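Local coordinates for protein dihydroneopterin triphosphate diphosphatase (Escherichia coli O157:H7, PDB 5U7F) that probably hydrolyses dihydroneopterin triphosphate to the monophosphate and pyrophosphate for folate biosynthesis, and nucleoside triphosphates, dATP preferred, as a metal-dependent Nudix enzyme, at residues Leu70-Ile83 with Val95-Pro108. Residues are numbered along the deposited sequence; the frame is centred on the assembly and turned at random.
Sequences LTLIDCQRTVEFEI and VTRNTESWFCLALP. With SO4 (sulfate ion), chain B.
The indole of Trp-102, broad enough to serve two neighbours, lies alongside the bent side chain of Arg-77, whose NH1, 3.4 Å from CZ3, is hydrogen-bonded to Gln-140 of helix 136-147; the guanidinium is tilted 61° to the ring. Val-79 crosses the same indole at about a right angle, CG1 toward CZ2 and CG2 toward NE1. Next along, the ring of Phe-81 has CB of Asn-98 over one face and the carboxylate carbon of Glu-100 at its edge; Glu-100 OE1 accepts from Trp-102 NE1 (2.9 Å) and is also hydrogen-bonded to Ser-137. These strands, 72-82 and 97-107, are the antiparallel pair at one margin of the mixed Nudix sheet; Phe-81, Glu-82 and Ile-83 probably help bind substrate. A beta bulge between Asp-74 and Thr-78 shifts their register by two, and the Cys-75 to Cys-104 disulfide ties the strands there. On the other face Phe-103 turns CD2 and CE2 to Leu-72 and Asp-74 and rests on helix 49-61, while the Thr-78 and Thr-99 CG2 methyls meet tightly at 3.4 Å. Arg-97, its many N-H groups suiting several anions, lays its guanidinium over the Phe-81 carbonyl carbon; NE salt-bridges Glu-80 OE2 (2.8 Å), NH1 Glu-82 OE1 and a sulfate, probably from crystallisation.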
loop_
_atom_site.group_PDB
_atom_site.type_symbol
_atom_site.label_atom_id
_atom_site.label_comp_id
_atom_site.label_asym_id
_atom_site.label_seq_id
_atom_site.Cartn_x
_atom_site.Cartn_y
_atom_site.Cartn_z
ATOM N N LEU A 70 8.494 5.287 14.449
ATOM C CA LEU A 70 8.228 3.979 13.887
ATOM C C LEU A 70 9.287 3.737 12.828
ATOM O O LEU A 70 9.958 4.670 12.404
ATOM C CB LEU A 70 6.817 3.901 13.292
ATOM C CG LEU A 70 5.682 4.234 14.255
ATOM C CD1 LEU A 70 4.423 4.592 13.503
ATOM C CD2 LEU A 70 5.394 3.073 15.211
ATOM N N THR A 71 9.414 2.492 12.398
ATOM C CA THR A 71 10.449 2.109 11.442
ATOM C C THR A 71 9.837 1.577 10.138
ATOM O O THR A 71 9.207 0.512 10.104
ATOM C CB THR A 71 11.385 1.050 12.052
ATOM O OG1 THR A 71 11.823 1.494 13.345
ATOM C CG2 THR A 71 12.592 0.824 11.158
ATOM N N LEU A 72 10.025 2.338 9.070
ATOM C CA LEU A 72 9.558 1.927 7.756
ATOM C C LEU A 72 10.607 1.024 7.125
ATOM O O LEU A 72 11.728 1.451 6.858
ATOM C CB LEU A 72 9.289 3.143 6.883
ATOM C CG LEU A 72 8.850 2.829 5.456
ATOM C CD1 LEU A 72 7.435 2.290 5.465
ATOM C CD2 LEU A 72 8.974 4.063 4.582
ATOM N N ILE A 73 10.282 -0.243 6.930
ATOM C CA ILE A 73 11.286 -1.178 6.413
ATOM C C ILE A 73 11.171 -1.337 4.900
ATOM O O ILE A 73 10.086 -1.572 4.374
ATOM C CB ILE A 73 11.148 -2.548 7.082
ATOM C CG1 ILE A 73 11.429 -2.407 8.591
ATOM C CG2 ILE A 73 12.084 -3.577 6.419
ATOM C CD1 ILE A 73 11.124 -3.645 9.379
ATOM N N ASP A 74 12.299 -1.197 4.223
ATOM C CA ASP A 74 12.389 -1.460 2.795
ATOM C C ASP A 74 12.512 -2.983 2.650
ATOM O O ASP A 74 13.461 -3.593 3.146
ATOM C CB ASP A 74 13.584 -0.693 2.192
ATOM C CG ASP A 74 13.723 -0.872 0.694
ATOM O OD1 ASP A 74 13.219 -1.884 0.136
ATOM O OD2 ASP A 74 14.374 0.007 0.077
ATOM N N CYS A 75 11.519 -3.597 2.019
ATOM C CA CYS A 75 11.489 -5.044 1.818
ATOM C C CYS A 75 12.493 -5.549 0.767
ATOM O O CYS A 75 12.632 -6.753 0.582
ATOM C CB CYS A 75 10.092 -5.470 1.392
ATOM S SG CYS A 75 8.833 -5.267 2.663
ATOM N N GLN A 76 13.158 -4.626 0.078
ATOM C CA GLN A 76 14.072 -4.948 -1.018
ATOM C C GLN A 76 13.418 -5.901 -2.014
ATOM O O GLN A 76 13.971 -6.949 -2.361
ATOM C CB GLN A 76 15.391 -5.539 -0.478
ATOM C CG GLN A 76 16.273 -4.541 0.290
ATOM C CD GLN A 76 17.698 -5.067 0.505
ATOM O OE1 GLN A 76 18.031 -6.175 0.082
ATOM N NE2 GLN A 76 18.542 -4.269 1.157
ATOM N N ARG A 77 12.227 -5.513 -2.469
ATOM C CA ARG A 77 11.529 -6.200 -3.540
ATOM C C ARG A 77 10.832 -5.181 -4.440
ATOM O O ARG A 77 10.266 -4.190 -3.965
ATOM C CB ARG A 77 10.524 -7.207 -2.978
ATOM C CG ARG A 77 11.220 -8.402 -2.278
ATOM C CD ARG A 77 10.616 -9.754 -2.636
ATOM N NE ARG A 77 10.369 -9.874 -4.069
ATOM C CZ ARG A 77 9.405 -10.612 -4.614
ATOM N NH1 ARG A 77 8.576 -11.315 -3.848
ATOM N NH2 ARG A 77 9.270 -10.647 -5.935
ATOM N N THR A 78 10.916 -5.438 -5.740
ATOM C CA THR A 78 10.253 -4.640 -6.772
ATOM C C THR A 78 9.616 -5.618 -7.756
ATOM O O THR A 78 10.265 -6.579 -8.201
ATOM C CB THR A 78 11.243 -3.714 -7.518
ATOM O OG1 THR A 78 11.719 -2.693 -6.644
ATOM C CG2 THR A 78 10.594 -3.033 -8.696
ATOM N N VAL A 79 8.348 -5.388 -8.098
ATOM C CA VAL A 79 7.663 -6.193 -9.101
ATOM C C VAL A 79 7.067 -5.265 -10.141
ATOM O O VAL A 79 6.968 -4.065 -9.905
ATOM C CB VAL A 79 6.568 -7.054 -8.477
ATOM C CG1 VAL A 79 7.194 -8.088 -7.532
ATOM C CG2 VAL A 79 5.573 -6.154 -7.763
ATOM N N GLU A 80 6.678 -5.833 -11.276
ATOM C CA GLU A 80 6.041 -5.095 -12.361
ATOM C C GLU A 80 4.765 -5.828 -12.754
ATOM O O GLU A 80 4.745 -7.045 -12.860
ATOM C CB GLU A 80 6.979 -4.960 -13.548
ATOM C CG GLU A 80 6.388 -4.138 -14.679
ATOM C CD GLU A 80 7.219 -4.191 -15.957
ATOM O OE1 GLU A 80 8.385 -3.729 -15.937
ATOM O OE2 GLU A 80 6.707 -4.699 -16.987
ATOM N N PHE A 81 3.673 -5.093 -12.915
ATOM C CA PHE A 81 2.417 -5.732 -13.227
ATOM C C PHE A 81 1.627 -4.888 -14.205
ATOM O O PHE A 81 1.910 -3.694 -14.405
ATOM C CB PHE A 81 1.597 -6.012 -11.958
ATOM C CG PHE A 81 1.335 -4.810 -11.097
ATOM C CD1 PHE A 81 0.302 -3.932 -11.370
ATOM C CD2 PHE A 81 2.091 -4.611 -9.952
ATOM C CE1 PHE A 81 0.069 -2.846 -10.529
ATOM C CE2 PHE A 81 1.851 -3.549 -9.138
ATOM C CZ PHE A 81 0.847 -2.679 -9.417
ATOM N N GLU A 82 0.648 -5.544 -14.814
ATOM C CA GLU A 82 -0.251 -4.906 -15.753
ATOM C C GLU A 82 -1.263 -4.082 -14.972
ATOM O O GLU A 82 -1.881 -4.558 -14.004
ATOM C CB GLU A 82 -0.945 -5.949 -16.617
ATOM C CG GLU A 82 -1.928 -5.372 -17.663
ATOM C CD GLU A 82 -1.245 -4.824 -18.923
ATOM O OE1 GLU A 82 -0.054 -5.146 -19.159
ATOM O OE2 GLU A 82 -1.922 -4.054 -19.681
ATOM N N ILE A 83 -1.402 -2.832 -15.380
ATOM C CA ILE A 83 -2.398 -1.932 -14.831
ATOM C C ILE A 83 -3.794 -2.467 -15.178
ATOM O O ILE A 83 -4.064 -2.812 -16.325
ATOM C CB ILE A 83 -2.194 -0.495 -15.370
ATOM C CG1 ILE A 83 -0.809 -0.013 -14.953
ATOM C CG2 ILE A 83 -3.273 0.480 -14.835
ATOM C CD1 ILE A 83 -0.359 1.320 -15.478
ATOM N N VAL A 95 0.805 3.703 -21.671
ATOM C CA VAL A 95 1.307 3.160 -20.403
ATOM C C VAL A 95 0.369 2.053 -19.911
ATOM O O VAL A 95 -0.791 2.304 -19.653
ATOM C CB VAL A 95 1.417 4.244 -19.316
ATOM C CG1 VAL A 95 1.738 3.611 -17.970
ATOM C CG2 VAL A 95 2.513 5.240 -19.659
ATOM N N THR A 96 0.893 0.844 -19.805
ATOM C CA THR A 96 0.136 -0.325 -19.354
ATOM C C THR A 96 0.791 -1.140 -18.211
ATOM O O THR A 96 0.176 -2.062 -17.651
ATOM C CB THR A 96 -0.072 -1.263 -20.557
ATOM O OG1 THR A 96 1.202 -1.705 -21.037
ATOM C CG2 THR A 96 -0.811 -0.561 -21.690
ATOM N N ARG A 97 2.046 -0.822 -17.894
ATOM C CA ARG A 97 2.836 -1.551 -16.881
ATOM C C ARG A 97 3.153 -0.636 -15.713
ATOM O O ARG A 97 3.515 0.513 -15.934
ATOM C CB ARG A 97 4.168 -2.076 -17.467
ATOM C CG ARG A 97 4.049 -2.853 -18.792
ATOM C CD ARG A 97 3.326 -4.172 -18.616
ATOM N NE ARG A 97 4.049 -5.055 -17.680
ATOM C CZ ARG A 97 3.539 -6.160 -17.154
ATOM N NH1 ARG A 97 2.316 -6.544 -17.470
ATOM N NH2 ARG A 97 4.263 -6.887 -16.322
ATOM N N ASN A 98 3.059 -1.155 -14.486
ATOM C CA ASN A 98 3.403 -0.395 -13.289
ATOM C C ASN A 98 4.471 -1.137 -12.527
ATOM O O ASN A 98 4.410 -2.351 -12.405
ATOM C CB ASN A 98 2.203 -0.158 -12.377
ATOM C CG ASN A 98 2.590 0.680 -11.146
ATOM O OD1 ASN A 98 2.532 1.906 -11.159
ATOM N ND2 ASN A 98 3.061 0.010 -10.110
ATOM N N THR A 99 5.475 -0.405 -12.078
ATOM C CA THR A 99 6.556 -0.981 -11.296
ATOM C C THR A 99 6.389 -0.537 -9.827
ATOM O O THR A 99 6.310 0.653 -9.531
ATOM C CB THR A 99 7.928 -0.546 -11.821
ATOM O OG1 THR A 99 8.063 -0.942 -13.201
ATOM C CG2 THR A 99 9.003 -1.207 -11.017
ATOM N N GLU A 100 6.390 -1.501 -8.923
ATOM C CA GLU A 100 6.010 -1.284 -7.535
ATOM C C GLU A 100 7.095 -1.770 -6.583
ATOM O O GLU A 100 7.480 -2.936 -6.666
ATOM C CB GLU A 100 4.730 -2.044 -7.232
ATOM C CG GLU A 100 4.212 -1.970 -5.807
ATOM C CD GLU A 100 2.960 -2.848 -5.626
ATOM O OE1 GLU A 100 3.083 -4.098 -5.530
ATOM O OE2 GLU A 100 1.840 -2.284 -5.601
ATOM N N SER A 101 7.532 -0.902 -5.679
ATOM C CA SER A 101 8.502 -1.284 -4.629
ATOM C C SER A 101 7.837 -1.459 -3.271
ATOM O O SER A 101 6.980 -0.651 -2.883
ATOM C CB SER A 101 9.629 -0.238 -4.555
ATOM O OG SER A 101 10.322 -0.238 -5.785
ATOM N N TRP A 102 8.256 -2.491 -2.532
ATOM C CA TRP A 102 7.524 -2.912 -1.332
ATOM C C TRP A 102 8.207 -2.415 -0.068
ATOM O O TRP A 102 9.431 -2.469 0.049
ATOM C CB TRP A 102 7.402 -4.451 -1.242
ATOM C CG TRP A 102 6.580 -5.101 -2.283
ATOM C CD1 TRP A 102 5.813 -4.480 -3.243
ATOM C CD2 TRP A 102 6.453 -6.500 -2.518
ATOM N NE1 TRP A 102 5.215 -5.411 -4.034
ATOM C CE2 TRP A 102 5.585 -6.660 -3.612
ATOM C CE3 TRP A 102 6.994 -7.640 -1.915
ATOM C CZ2 TRP A 102 5.226 -7.904 -4.102
ATOM C CZ3 TRP A 102 6.631 -8.876 -2.399
ATOM C CH2 TRP A 102 5.766 -8.999 -3.500
ATOM N N PHE A 103 7.386 -1.985 0.880
ATOM C CA PHE A 103 7.821 -1.608 2.234
ATOM C C PHE A 103 6.889 -2.274 3.270
ATOM O O PHE A 103 5.747 -2.667 2.976
ATOM C CB PHE A 103 7.805 -0.091 2.413
ATOM C CG PHE A 103 8.742 0.646 1.508
ATOM C CD1 PHE A 103 8.399 0.902 0.183
ATOM C CD2 PHE A 103 9.971 1.074 1.969
ATOM C CE1 PHE A 103 9.280 1.577 -0.648
ATOM C CE2 PHE A 103 10.862 1.748 1.133
ATOM C CZ PHE A 103 10.523 2.002 -0.156
ATOM N N CYS A 104 7.377 -2.385 4.502
ATOM C CA CYS A 104 6.634 -3.026 5.586
ATOM C C CYS A 104 6.611 -2.019 6.733
ATOM O O CYS A 104 7.581 -1.302 6.946
ATOM C CB CYS A 104 7.298 -4.366 5.982
ATOM S SG CYS A 104 7.995 -5.297 4.549
ATOM N N LEU A 105 5.479 -1.889 7.412
ATOM C CA LEU A 105 5.394 -1.011 8.574
ATOM C C LEU A 105 4.641 -1.721 9.691
ATOM O O LEU A 105 3.457 -2.025 9.586
ATOM C CB LEU A 105 4.727 0.323 8.229
ATOM C CG LEU A 105 4.457 1.252 9.421
ATOM C CD1 LEU A 105 5.774 1.661 10.076
ATOM C CD2 LEU A 105 3.661 2.463 9.009
ATOM N N ALA A 106 5.372 -1.977 10.770
ATOM C CA ALA A 106 4.860 -2.695 11.916
ATOM C C ALA A 106 4.422 -1.667 12.944
ATOM O O ALA A 106 5.231 -0.856 13.360
ATOM C CB ALA A 106 5.928 -3.610 12.480
ATOM N N LEU A 107 3.135 -1.655 13.287
ATOM C CA LEU A 107 2.663 -0.864 14.408
ATOM C C LEU A 107 2.667 -1.756 15.638
ATOM O O LEU A 107 2.565 -2.981 15.524
ATOM C CB LEU A 107 1.266 -0.313 14.156
ATOM C CG LEU A 107 1.102 0.466 12.850
ATOM C CD1 LEU A 107 -0.344 0.911 12.702
ATOM C CD2 LEU A 107 2.051 1.661 12.770
ATOM N N PRO A 108 2.791 -1.158 16.827
ATOM C CA PRO A 108 2.834 -2.049 17.987
ATOM C C PRO A 108 1.507 -2.730 18.281
ATOM O O PRO A 108 1.504 -3.871 18.749
ATOM C CB PRO A 108 3.242 -1.115 19.142
ATOM C CG PRO A 108 2.984 0.260 18.663
ATOM C CD PRO A 108 3.141 0.230 17.174
HETATM S S SO4 B . 0.758 -9.458 -14.857
HETATM O O1 SO4 B . -0.138 -10.137 -15.795
HETATM O O2 SO4 B . 1.742 -8.694 -15.612
HETATM O O3 SO4 B . -0.047 -8.551 -14.036
HETATM O O4 SO4 B . 1.428 -10.446 -14.020
HETATM O O HOH W 1 8.341 -1.677 10.736
HETATM O O HOH W 2 7.629 0.192 13.410
HETATM O O HOH W 3 11.570 -2.391 -1.643
HETATM O O HOH W 4 10.376 -2.406 -14.157
HETATM O O HOH W 5 1.068 -4.470 -21.401
#